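Side-chain contacts in BtrN (Bacillus circulans, PDB 4M7S), which catalyses the radical S-adenosylmethionine-dependent oxidation of 2-deoxy-scyllo-inosamine to amino-dideoxy-scyllo-inosose in butirosin biosynthesis: residues Lys219-Glu223 / Gly224-Lys228; Cys235-Ser239 / Val240-Glu244. All coordinates share one frame; numbering follows the deposited sequence.

Interaction 1: Lys219-Glu223 / Gly224-Lys228. With SF4 (iron/sulfur cluster), chain B.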
ATOM      1  N   LYS A 219      15.657   9.359   4.548  1.00 36.57           N
ATOM      2  CA  LYS A 219      16.927   9.504   5.267  1.00 38.93           C
ATOM      3  C   LYS A 219      16.688  10.010   6.688  1.00 39.61           C
ATOM      4  O   LYS A 219      17.299   9.534   7.650  1.00 40.26           O
ATOM      5  CB  LYS A 219      17.844  10.479   4.515  1.00 41.40           C
ATOM      6  CG  LYS A 219      19.088  10.916   5.279  1.00 49.67           C
ATOM      7  CD  LYS A 219      19.677  12.166   4.640  1.00 56.99           C
ATOM      8  CE  LYS A 219      19.699  12.032   3.117  1.00 61.14           C
ATOM      9  NZ  LYS A 219      19.615  13.350   2.414  1.00 65.26           N
HETATM   10  N   MSE A 220      15.794  10.985   6.802  1.00 39.59           N
HETATM   11  CA  MSE A 220      15.432  11.606   8.075  1.00 40.24           C
HETATM   12  C   MSE A 220      14.783  10.572   9.009  1.00 37.12           C
HETATM   13  O   MSE A 220      15.065  10.540  10.207  1.00 38.14           O
HETATM   14  CB  MSE A 220      14.468  12.765   7.784  1.00 43.04           C
HETATM   15  CG  MSE A 220      13.930  13.532   8.977  1.00 47.34           C
HETATM   16 SE   MSE A 220      12.315  14.560   8.521  1.00 91.39          SE
HETATM   17  CE  MSE A 220      13.024  15.678   7.098  1.00 48.67           C
ATOM     18  N   LEU A 221      13.922   9.727   8.451  1.00 33.50           N
ATOM     19  CA  LEU A 221      13.240   8.698   9.238  1.00 35.62           C
ATOM     20  C   LEU A 221      14.138   7.490   9.509  1.00 37.53           C
ATOM     21  O   LEU A 221      13.982   6.799  10.523  1.00 40.27           O
ATOM     22  CB  LEU A 221      11.938   8.254   8.567  1.00 33.21           C
ATOM     23  CG  LEU A 221      10.663   8.995   8.970  1.00 36.02           C
ATOM     24  CD1 LEU A 221      10.516   8.993  10.483  1.00 36.11           C
ATOM     25  CD2 LEU A 221      10.671  10.416   8.454  1.00 40.14           C
ATOM     26  N   LYS A 222      15.079   7.229   8.611  1.00 36.14           N
ATOM     27  CA  LYS A 222      16.055   6.182   8.869  1.00 41.67           C
ATOM     28  C   LYS A 222      16.917   6.575  10.072  1.00 44.50           C
ATOM     29  O   LYS A 222      17.348   5.719  10.853  1.00 46.77           O
ATOM     30  CB  LYS A 222      16.918   5.922   7.632  1.00 46.05           C
ATOM     31  CG  LYS A 222      17.882   4.764   7.804  1.00 53.82           C
ATOM     32  CD  LYS A 222      18.632   4.465   6.516  1.00 60.63           C
ATOM     33  CE  LYS A 222      19.728   3.426   6.743  1.00 68.01           C
ATOM     34  NZ  LYS A 222      20.498   3.133   5.499  1.00 70.62           N
ATOM     35  N   GLU A 223      17.142   7.879  10.232  1.00 43.97           N
ATOM     36  CA  GLU A 223      17.958   8.401  11.332  1.00 46.09           C
ATOM     37  C   GLU A 223      17.143   8.668  12.598  1.00 47.74           C
ATOM     38  O   GLU A 223      17.686   9.115  13.604  1.00 52.32           O
ATOM     39  CB  GLU A 223      18.660   9.690  10.911  1.00 52.65           C
ATOM     40  CG  GLU A 223      19.847   9.492   9.984  1.00 60.95           C
ATOM     41  CD  GLU A 223      20.360  10.803   9.413  1.00 69.36           C
ATOM     42  OE1 GLU A 223      19.734  11.853   9.679  1.00 71.01           O
ATOM     43  OE2 GLU A 223      21.387  10.783   8.697  1.00 73.22           O
ATOM     44  N   GLY A 224      15.838   8.423  12.534  1.00 48.11           N
ATOM     45  CA  GLY A 224      14.987   8.542  13.702  1.00 46.69           C
ATOM     46  C   GLY A 224      14.518   9.945  14.041  1.00 46.28           C
ATOM     47  O   GLY A 224      14.251  10.249  15.195  1.00 50.35           O
ATOM     48  N   HIS A 225      14.399  10.809  13.041  1.00 46.10           N
ATOM     49  CA  HIS A 225      13.934  12.169  13.295  1.00 45.27           C
ATOM     50  C   HIS A 225      12.430  12.320  13.062  1.00 41.81           C
ATOM     51  O   HIS A 225      11.994  13.202  12.318  1.00 38.53           O
ATOM     52  CB  HIS A 225      14.718  13.164  12.440  1.00 50.23           C
ATOM     53  CG  HIS A 225      16.199  13.102  12.653  1.00 55.25           C
ATOM     54  ND1 HIS A 225      16.785  13.365  13.870  1.00 59.50           N
ATOM     55  CD2 HIS A 225      17.211  12.808  11.800  1.00 56.16           C
ATOM     56  CE1 HIS A 225      18.098  13.237  13.762  1.00 60.97           C
ATOM     57  NE2 HIS A 225      18.381  12.903  12.517  1.00 58.96           N
ATOM     58  N   ARG A 226      11.652  11.450  13.710  1.00 40.87           N
ATOM     59  CA  ARG A 226      10.197  11.450  13.591  1.00 40.02           C
ATOM     60  C   ARG A 226       9.607  12.779  14.026  1.00 41.33           C
ATOM     61  O   ARG A 226       8.652  13.270  13.421  1.00 44.38           O
ATOM     62  CB  ARG A 226       9.591  10.355  14.465  1.00 39.24           C
ATOM     63  CG  ARG A 226       9.744   8.963  13.911  1.00 35.39           C
ATOM     64  CD  ARG A 226       8.812   8.007  14.615  1.00 34.85           C
ATOM     65  NE  ARG A 226       9.132   6.619  14.311  1.00 36.16           N
ATOM     66  CZ  ARG A 226       8.386   5.585  14.678  1.00 37.43           C
ATOM     67  NH1 ARG A 226       8.760   4.353  14.357  1.00 38.42           N
ATOM     68  NH2 ARG A 226       7.271   5.786  15.367  1.00 33.65           N
ATOM     69  N   GLY A 227      10.188  13.355  15.070  1.00 41.25           N
ATOM     70  CA  GLY A 227       9.679  14.577  15.669  1.00 47.80           C
ATOM     71  C   GLY A 227       9.644  15.753  14.715  1.00 47.10           C
ATOM     72  O   GLY A 227       8.957  16.737  14.961  1.00 45.81           O
ATOM     73  N   LYS A 228      10.369  15.637  13.610  1.00 42.65           N
ATOM     74  CA  LYS A 228      10.516  16.746  12.677  1.00 53.53           C
ATOM     75  C   LYS A 228       9.413  16.733  11.626  1.00 49.51           C
ATOM     76  O   LYS A 228       9.082  17.768  11.044  1.00 48.26           O
ATOM     77  CB  LYS A 228      11.897  16.687  12.022  1.00 56.28           C
ATOM     78  CG  LYS A 228      12.346  17.986  11.381  1.00 60.55           C
ATOM     79  CD  LYS A 228      13.864  18.053  11.276  1.00 62.06           C
ATOM     80  CE  LYS A 228      14.449  16.813  10.606  1.00 59.66           C
ATOM     81  NZ  LYS A 228      15.946  16.792  10.719  1.00 61.01           N
TER
HETATM   82 FE1  SF4 B 501       4.793   6.206  11.314  1.00 27.79          FE
HETATM   83 FE2  SF4 B 501       6.166   7.973   9.825  1.00 28.24          FE
HETATM   84 FE3  SF4 B 501       4.682   6.070   8.665  1.00 28.25          FE
HETATM   85 FE4  SF4 B 501       6.969   5.462   9.881  1.00 27.09          FE
HETATM   86  S1  SF4 B 501       6.774   6.743   7.976  1.00 27.57           S
HETATM   87  S2  SF4 B 501       5.007   4.285  10.084  1.00 28.48           S
HETATM   88  S3  SF4 B 501       6.952   6.884  11.679  1.00 29.62           S
HETATM   89  S4  SF4 B 501       3.852   7.799   9.934  1.00 29.89           S
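Met220, a selenomethionine, and His225 meet at the end of helix 212-222, first through the backbone. His225 N bonds to Met220 O at 2.9 Å and is fairly straight, with an N-H...O angle of 163°. Gly224 N makes a weaker bond to Leu221 O at 3.2 Å. Gly224 has a positive phi. Together these features form a Schellman motif, which ends the helix and turns the chain toward a short 3-10 segment that includes Gly227 and Lys228.

The nonpolar contacts span this turn. With chi1 at 178° Met220 CG swings away from the backbone N and comes to rest 3.6 Å from His225 CB. Its selenium, SE, lies 3.7 Å from Lys228 CE, where the lysine chain bends back. Leu221 CD1 touches Arg226 CG at 3.5 Å, the two side chains crossing at about a right angle.

The polar side-chain contacts are looser. Glu223 OE1 reaches the edge of the His225 ring and accepts a weak hydrogen bond from NE2 at 3.3 Å. The carboxylate is turned 88° from the ring plane. The carbonyl O of Glu223 sits over one ring face.

Arg226 extends to the auxiliary [4Fe-4S] cluster. Sulfide S3 lies over one face of its guanidinium, offset toward the rim, and is 3.4 Å from Arg226 NE. The guanidinium is further held by hydrogen bonds from NH1 to Asn237 O and Ser168 O.

Interaction 2: Cys235-Ser239 / Val240-Glu244. With SF4 (iron/sulfur cluster), chain B.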
ATOM      1  N   CYS A 235       3.207   9.517  15.424  1.00 33.67           N
ATOM      2  CA  CYS A 235       3.008   8.119  15.068  1.00 34.99           C
ATOM      3  C   CYS A 235       3.478   7.155  16.147  1.00 39.94           C
ATOM      4  O   CYS A 235       4.577   7.300  16.691  1.00 41.97           O
ATOM      5  CB  CYS A 235       3.727   7.760  13.772  1.00 30.41           C
ATOM      6  SG  CYS A 235       3.383   6.044  13.340  1.00 36.04           S
ATOM      7  N   ASN A 236       2.662   6.141  16.410  1.00 47.19           N
ATOM      8  CA  ASN A 236       3.003   5.122  17.399  1.00 54.77           C
ATOM      9  C   ASN A 236       3.347   3.772  16.767  1.00 51.86           C
ATOM     10  O   ASN A 236       3.119   2.719  17.366  1.00 55.46           O
ATOM     11  CB  ASN A 236       1.861   4.958  18.401  1.00 63.00           C
ATOM     12  CG  ASN A 236       0.514   4.896  17.722  1.00 68.28           C
ATOM     13  OD1 ASN A 236       0.435   4.759  16.498  1.00 67.58           O
ATOM     14  ND2 ASN A 236      -0.557   5.001  18.505  1.00 72.03           N
ATOM     15  N   ASN A 237       3.884   3.801  15.554  1.00 44.57           N
ATOM     16  CA  ASN A 237       4.443   2.588  14.981  1.00 44.86           C
ATOM     17  C   ASN A 237       5.749   2.252  15.675  1.00 45.27           C
ATOM     18  O   ASN A 237       6.701   3.028  15.615  1.00 41.92           O
ATOM     19  CB  ASN A 237       4.705   2.741  13.488  1.00 43.44           C
ATOM     20  CG  ASN A 237       5.488   1.570  12.918  1.00 46.64           C
ATOM     21  OD1 ASN A 237       5.297   0.427  13.334  1.00 47.85           O
ATOM     22  ND2 ASN A 237       6.386   1.851  11.974  1.00 48.20           N
ATOM     23  N   VAL A 238       5.794   1.094  16.323  1.00 48.96           N
ATOM     24  CA  VAL A 238       7.011   0.642  16.986  1.00 52.20           C
ATOM     25  C   VAL A 238       7.484  -0.715  16.469  1.00 52.18           C
ATOM     26  O   VAL A 238       8.600  -1.140  16.767  1.00 54.25           O
ATOM     27  CB  VAL A 238       6.833   0.560  18.523  1.00 56.74           C
ATOM     28  CG1 VAL A 238       6.425   1.909  19.085  1.00 57.01           C
ATOM     29  CG2 VAL A 238       5.804  -0.501  18.889  1.00 58.81           C
ATOM     30  N   SER A 239       6.637  -1.390  15.695  1.00 50.22           N
ATOM     31  CA  SER A 239       6.917  -2.769  15.292  1.00 53.16           C
ATOM     32  C   SER A 239       7.170  -2.909  13.796  1.00 48.65           C
ATOM     33  O   SER A 239       7.865  -3.830  13.360  1.00 46.67           O
ATOM     34  CB  SER A 239       5.759  -3.690  15.696  1.00 59.37           C
ATOM     35  OG  SER A 239       4.636  -3.493  14.851  1.00 60.11           O
ATOM     36  N   VAL A 240       6.600  -1.996  13.014  1.00 45.06           N
ATOM     37  CA  VAL A 240       6.662  -2.089  11.558  1.00 42.98           C
ATOM     38  C   VAL A 240       7.873  -1.357  10.972  1.00 40.13           C
ATOM     39  O   VAL A 240       7.888  -0.129  10.904  1.00 37.85           O
ATOM     40  CB  VAL A 240       5.369  -1.546  10.916  1.00 40.08           C
ATOM     41  CG1 VAL A 240       5.385  -1.749   9.405  1.00 38.89           C
ATOM     42  CG2 VAL A 240       4.157  -2.216  11.544  1.00 38.65           C
ATOM     43  N   GLN A 241       8.873  -2.130  10.550  1.00 40.78           N
ATOM     44  CA  GLN A 241      10.093  -1.606   9.925  1.00 43.35           C
ATOM     45  C   GLN A 241      10.814  -0.551  10.764  1.00 38.25           C
ATOM     46  O   GLN A 241      11.151   0.532  10.283  1.00 34.81           O
ATOM     47  CB  GLN A 241       9.812  -1.095   8.507  1.00 47.76           C
ATOM     48  CG  GLN A 241       9.392  -2.197   7.542  1.00 54.28           C
ATOM     49  CD  GLN A 241       9.207  -1.701   6.121  1.00 58.08           C
ATOM     50  OE1 GLN A 241       9.873  -0.763   5.686  1.00 59.13           O
ATOM     51  NE2 GLN A 241       8.295  -2.332   5.391  1.00 59.64           N
ATOM     52  N   THR A 242      11.053  -0.890  12.026  1.00 38.55           N
ATOM     53  CA  THR A 242      11.801  -0.033  12.929  1.00 38.67           C
ATOM     54  C   THR A 242      12.974  -0.844  13.487  1.00 43.34           C
ATOM     55  O   THR A 242      12.892  -2.076  13.553  1.00 45.83           O
ATOM     56  CB  THR A 242      10.903   0.465  14.073  1.00 37.99           C
ATOM     57  OG1 THR A 242      10.600  -0.623  14.958  1.00 42.70           O
ATOM     58  CG2 THR A 242       9.598   1.062  13.526  1.00 33.64           C
ATOM     59  N   GLU A 243      14.065  -0.173  13.865  1.00 44.14           N
ATOM     60  CA  GLU A 243      15.178  -0.850  14.538  1.00 51.06           C
ATOM     61  C   GLU A 243      14.664  -1.475  15.822  1.00 51.70           C
ATOM     62  O   GLU A 243      15.105  -2.543  16.245  1.00 55.68           O
ATOM     63  CB  GLU A 243      16.278   0.145  14.909  1.00 55.14           C
ATOM     64  CG  GLU A 243      16.919   0.868  13.752  1.00 55.73           C
ATOM     65  CD  GLU A 243      17.956   1.878  14.212  1.00 55.75           C
ATOM     66  OE1 GLU A 243      17.618   2.768  15.020  1.00 55.08           O
ATOM     67  OE2 GLU A 243      19.111   1.775  13.766  1.00 58.52           O
ATOM     68  N   GLU A 244      13.715  -0.777  16.428  1.00 49.21           N
ATOM     69  CA  GLU A 244      13.141  -1.125  17.716  1.00 51.30           C
ATOM     70  C   GLU A 244      12.387  -2.459  17.693  1.00 53.40           C
ATOM     71  O   GLU A 244      12.065  -3.015  18.745  1.00 55.04           O
ATOM     72  CB  GLU A 244      12.198   0.004  18.156  1.00 50.51           C
ATOM     73  CG  GLU A 244      12.873   1.376  18.355  1.00 52.75           C
ATOM     74  CD  GLU A 244      13.246   2.087  17.052  1.00 53.22           C
ATOM     75  OE1 GLU A 244      13.763   3.221  17.114  1.00 52.61           O
ATOM     76  OE2 GLU A 244      13.024   1.517  15.965  1.00 53.58           O
TER
HETATM   77 FE1  SF4 B 501       4.793   6.206  11.314  1.00 27.79          FE
HETATM   78 FE2  SF4 B 501       6.166   7.973   9.825  1.00 28.24          FE
HETATM   79 FE3  SF4 B 501       4.682   6.070   8.665  1.00 28.25          FE
HETATM   80 FE4  SF4 B 501       6.969   5.462   9.881  1.00 27.09          FE
HETATM   81  S1  SF4 B 501       6.774   6.743   7.976  1.00 27.57           S
HETATM   82  S2  SF4 B 501       5.007   4.285  10.084  1.00 28.48           S
HETATM   83  S3  SF4 B 501       6.952   6.884  11.679  1.00 29.62           S
HETATM   84  S4  SF4 B 501       3.852   7.799   9.934  1.00 29.89           S
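The pocket of the auxiliary [4Fe-4S] cluster holds a tight turn in which the Asn237 amide grips the backbone of Val240 from both ends. Asn237 ND2 donates to Val240 O at 2.7 Å. This bond is straight, at 180°, and lies in the planes of both groups. Asn237 OD1 in turn accepts from Val240 N at 2.8 Å, on a lone pair. The two bonds fix the rotation of the amide. Packing here is close, with Val240 CB only 3.1 Å from Asn237 OD1.

OD1 also takes a weak bond from Ser239 N, which makes this an Asx turn. The turn belongs to the loop after helix 212-222 that carries Cys235, in the SPASM-type cluster-binding part of this radical SAM enzyme. Cys235 SG binds iron FE1 at 2.5 Å. The same sulfur accepts a hydrogen bond from Asn237 N at 3.2 Å, and this contact would probably temper the charge on the thiolate. Asn237 ND2 also packs 3.4 Å from sulfide S2.

Farther along, Thr242 folds back on the chain. Its OG1 sits between backbone N and carbonyl carbon (chi1 71°) and donates to Val238 O at 2.7 Å. The hydroxyl approaches 64° out of the carbonyl plane. Thr242 CG2, its methyl, packs 3.7 Å from Asn237 ND2. Glu244, beyond it, bonds through OE1 to Ser168 N.

Both interactions line the same auxiliary cluster, with centres 12 Å apart. Interaction 1 ends a helix. Interaction 2 is a turn in a loop farther along the chain. Only interaction 2 supplies an iron ligand; interaction 1 meets the cluster through a cationic group. Each is partly buried: the cluster-facing residues Leu221, Arg226, Cys235 and Asn237 are buried, while Glu223, Lys228, Val238 and Ser239 are exposed. Interaction 1 mixes nonpolar packing with backbone bonds, whereas short side-chain-to-backbone bonds dominate interaction 2. Arg226 joins them through its hydrogen bond to Asn237 O, while its NH2 packs near Cys235 O and, secondarily, its NH1 near Thr242 CG2.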